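Local coordinates for protein endo-beta-N-acetylglucosaminidase F1 (Bacteroides thetaiotaomicron VPI-5482, PDB 6TCV) that probably hydrolyses the bond between the two core N-acetylglucosamines of high-mannose N-glycans, acting as an endo-beta-N-acetylglucosaminidase, at residues 149-154 / 319-324. The protein carries 2 engineered substitutions. Residues are numbered along the deposited sequence; the frame is centred on the assembly and turned at random.
Sequences IYLVKD and AMPDKL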
loop_
_atom_site.group_PDB
_atom_site.type_symbol
_atom_site.label_atom_id
_atom_site.label_comp_id
_atom_site.label_asym_id
_atom_site.label_seq_id
_atom_site.Cartn_x
_atom_site.Cartn_y
_atom_site.Cartn_z
ATOM N N ILE A 149 3.670 -5.948 18.008
ATOM C CA ILE A 149 4.624 -6.487 17.054
ATOM C C ILE A 149 5.164 -5.433 16.097
ATOM O O ILE A 149 4.450 -4.514 15.672
ATOM C CB ILE A 149 4.046 -7.746 16.368
ATOM C CG1 ILE A 149 5.156 -8.515 15.662
ATOM C CG2 ILE A 149 2.917 -7.362 15.373
ATOM C CD1 ILE A 149 4.802 -9.963 15.390
ATOM N N TYR A 150 6.480 -5.503 15.819
ATOM C CA TYR A 150 7.134 -4.732 14.764
ATOM C C TYR A 150 7.519 -5.678 13.634
ATOM O O TYR A 150 8.043 -6.766 13.913
ATOM C CB TYR A 150 8.413 -4.081 15.273
ATOM C CG TYR A 150 8.082 -3.099 16.335
ATOM C CD1 TYR A 150 7.941 -3.510 17.658
ATOM C CD2 TYR A 150 7.901 -1.748 16.009
ATOM C CE1 TYR A 150 7.602 -2.621 18.651
ATOM C CE2 TYR A 150 7.539 -0.847 17.012
ATOM C CZ TYR A 150 7.428 -1.292 18.324
ATOM O OH TYR A 150 7.086 -0.436 19.344
ATOM N N LEU A 151 7.184 -5.306 12.406
ATOM C CA LEU A 151 7.482 -6.083 11.209
ATOM C C LEU A 151 8.517 -5.294 10.425
ATOM O O LEU A 151 8.212 -4.249 9.860
ATOM C CB LEU A 151 6.174 -6.331 10.443
ATOM C CG LEU A 151 5.112 -7.114 11.198
ATOM C CD1 LEU A 151 3.767 -7.153 10.404
ATOM C CD2 LEU A 151 5.572 -8.510 11.598
ATOM N N VAL A 152 9.765 -5.781 10.446
ATOM C CA VAL A 152 10.962 -5.028 10.045
ATOM C C VAL A 152 11.463 -5.482 8.691
ATOM O O VAL A 152 11.619 -6.683 8.453
ATOM C CB VAL A 152 12.071 -5.164 11.113
ATOM C CG1 VAL A 152 13.301 -4.302 10.717
ATOM C CG2 VAL A 152 11.568 -4.825 12.523
ATOM N N LYS A 153 11.705 -4.523 7.813
ATOM C CA LYS A 153 12.308 -4.744 6.507
ATOM C C LYS A 153 13.521 -3.844 6.306
ATOM O O LYS A 153 13.476 -2.660 6.649
ATOM C CB LYS A 153 11.293 -4.390 5.412
ATOM C CG LYS A 153 9.916 -4.998 5.671
ATOM C CD LYS A 153 8.791 -4.524 4.749
ATOM C CE LYS A 153 9.204 -4.205 3.343
ATOM N NZ LYS A 153 8.021 -3.533 2.689
ATOM N N ASP A 154 14.624 -4.404 5.848
ATOM C CA ASP A 154 15.811 -3.609 5.526
ATOM C C ASP A 154 15.691 -3.083 4.107
ATOM O O ASP A 154 15.757 -3.860 3.149
ATOM C CB ASP A 154 17.055 -4.451 5.764
ATOM C CG ASP A 154 18.362 -3.728 5.473
ATOM O OD1 ASP A 154 18.362 -2.528 5.193
ATOM O OD2 ASP A 154 19.418 -4.382 5.672
ATOM N N ALA A 319 -4.425 -11.037 6.875
ATOM C CA ALA A 319 -3.811 -12.080 6.058
ATOM C C ALA A 319 -2.475 -11.638 5.482
ATOM O O ALA A 319 -1.662 -12.490 5.125
ATOM C CB ALA A 319 -4.769 -12.492 4.930
ATOM N N MET A 320 -2.214 -10.336 5.386
ATOM C CA MET A 320 -0.924 -9.805 4.908
ATOM C C MET A 320 -0.571 -8.565 5.728
ATOM O O MET A 320 -0.501 -7.436 5.212
ATOM C CB MET A 320 -0.891 -9.546 3.394
ATOM C CG MET A 320 -1.936 -8.634 2.806
ATOM S SD MET A 320 -1.752 -8.640 0.990
ATOM C CE MET A 320 -2.811 -7.265 0.505
ATOM N N PRO A 321 -0.224 -8.773 7.015
ATOM C CA PRO A 321 -0.056 -7.623 7.901
ATOM C C PRO A 321 1.148 -6.780 7.571
ATOM O O PRO A 321 1.204 -5.609 7.982
ATOM C CB PRO A 321 0.056 -8.237 9.289
ATOM C CG PRO A 321 0.452 -9.653 9.027
ATOM C CD PRO A 321 -0.174 -10.043 7.730
ATOM N N ASP A 322 2.150 -7.301 6.879
ATOM C CA ASP A 322 3.283 -6.453 6.504
ATOM C C ASP A 322 3.084 -5.724 5.175
ATOM O O ASP A 322 3.963 -4.947 4.801
ATOM C CB ASP A 322 4.585 -7.271 6.489
ATOM C CG ASP A 322 4.536 -8.404 5.501
ATOM O OD1 ASP A 322 3.464 -8.982 5.291
ATOM O OD2 ASP A 322 5.617 -8.767 4.985
ATOM N N LYS A 323 1.966 -5.943 4.478
ATOM C CA LYS A 323 1.722 -5.347 3.166
ATOM C C LYS A 323 0.657 -4.265 3.248
ATOM O O LYS A 323 -0.063 -4.150 4.247
ATOM C CB LYS A 323 1.312 -6.440 2.170
ATOM C CG LYS A 323 2.421 -7.465 1.955
ATOM C CD LYS A 323 2.157 -8.415 0.803
ATOM C CE LYS A 323 3.288 -9.384 0.548
ATOM N NZ LYS A 323 3.209 -10.483 1.508
ATOM N N LEU A 324 0.581 -3.441 2.208
ATOM C CA LEU A 324 -0.319 -2.305 2.199
ATOM C C LEU A 324 -1.744 -2.708 1.845
ATOM O O LEU A 324 -1.972 -3.411 0.855
ATOM C CB LEU A 324 0.166 -1.251 1.210
ATOM C CG LEU A 324 1.503 -0.617 1.580
ATOM C CD1 LEU A 324 1.973 0.253 0.421
ATOM C CD2 LEU A 324 1.388 0.252 2.825
#
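A type I beta turn, running from Met-320 to Lys-323 between helix 306-319 and strand 324-329, meets a strand of a separate mixed sheet through one leucine. Topology places the turn at an alpha-to-beta connection of the sheet whose parallel strands 243-249, 283-287, 324-329 and 350-353 suit the barrel fold expected of this glycosidase; strand 147-154 belongs instead to the sheet that pairs it with 34-39 and 125-130. The turn is closed by the backbone bond from Lys-323 N to Met-320 O, 3.0 Å long. Pro-321 and Asp-322, its two middle residues, face the strand. Leu-151 points toward them, its CG anti to its own carbonyl carbon (chi1 -61°), and a chi2 of 173° sets CD1 anti to CA, carrying that methyl farthest out toward the turn. It lies 4.0 Å from Pro-321 CB and equally 4.0 Å from Asp-322 CB, and sits 3.8 Å from Pro-321 O, against the peptide that joins the two residues. Tyr-74 of helix 68-78 touches both Leu-151 and Pro-321, adding an aromatic side chain to the same apolar patch. In the modelled conformer of Asp-322, one of two deposited, OD2 hydrogen-bonds to Thr-124 OG1; there Lys-153 NZ lies 6.2 Å from Asp-322 OD2, too far for a salt bridge, and has a long, weak ion pair with Glu-38. With 148 Å² buried and all the close contacts made by Leu-151 CD1, the direct contact is a small van der Waals one with little directional preference, and any electrostatic contribution from Lys-153 and Asp-322 is probably modest and long-range.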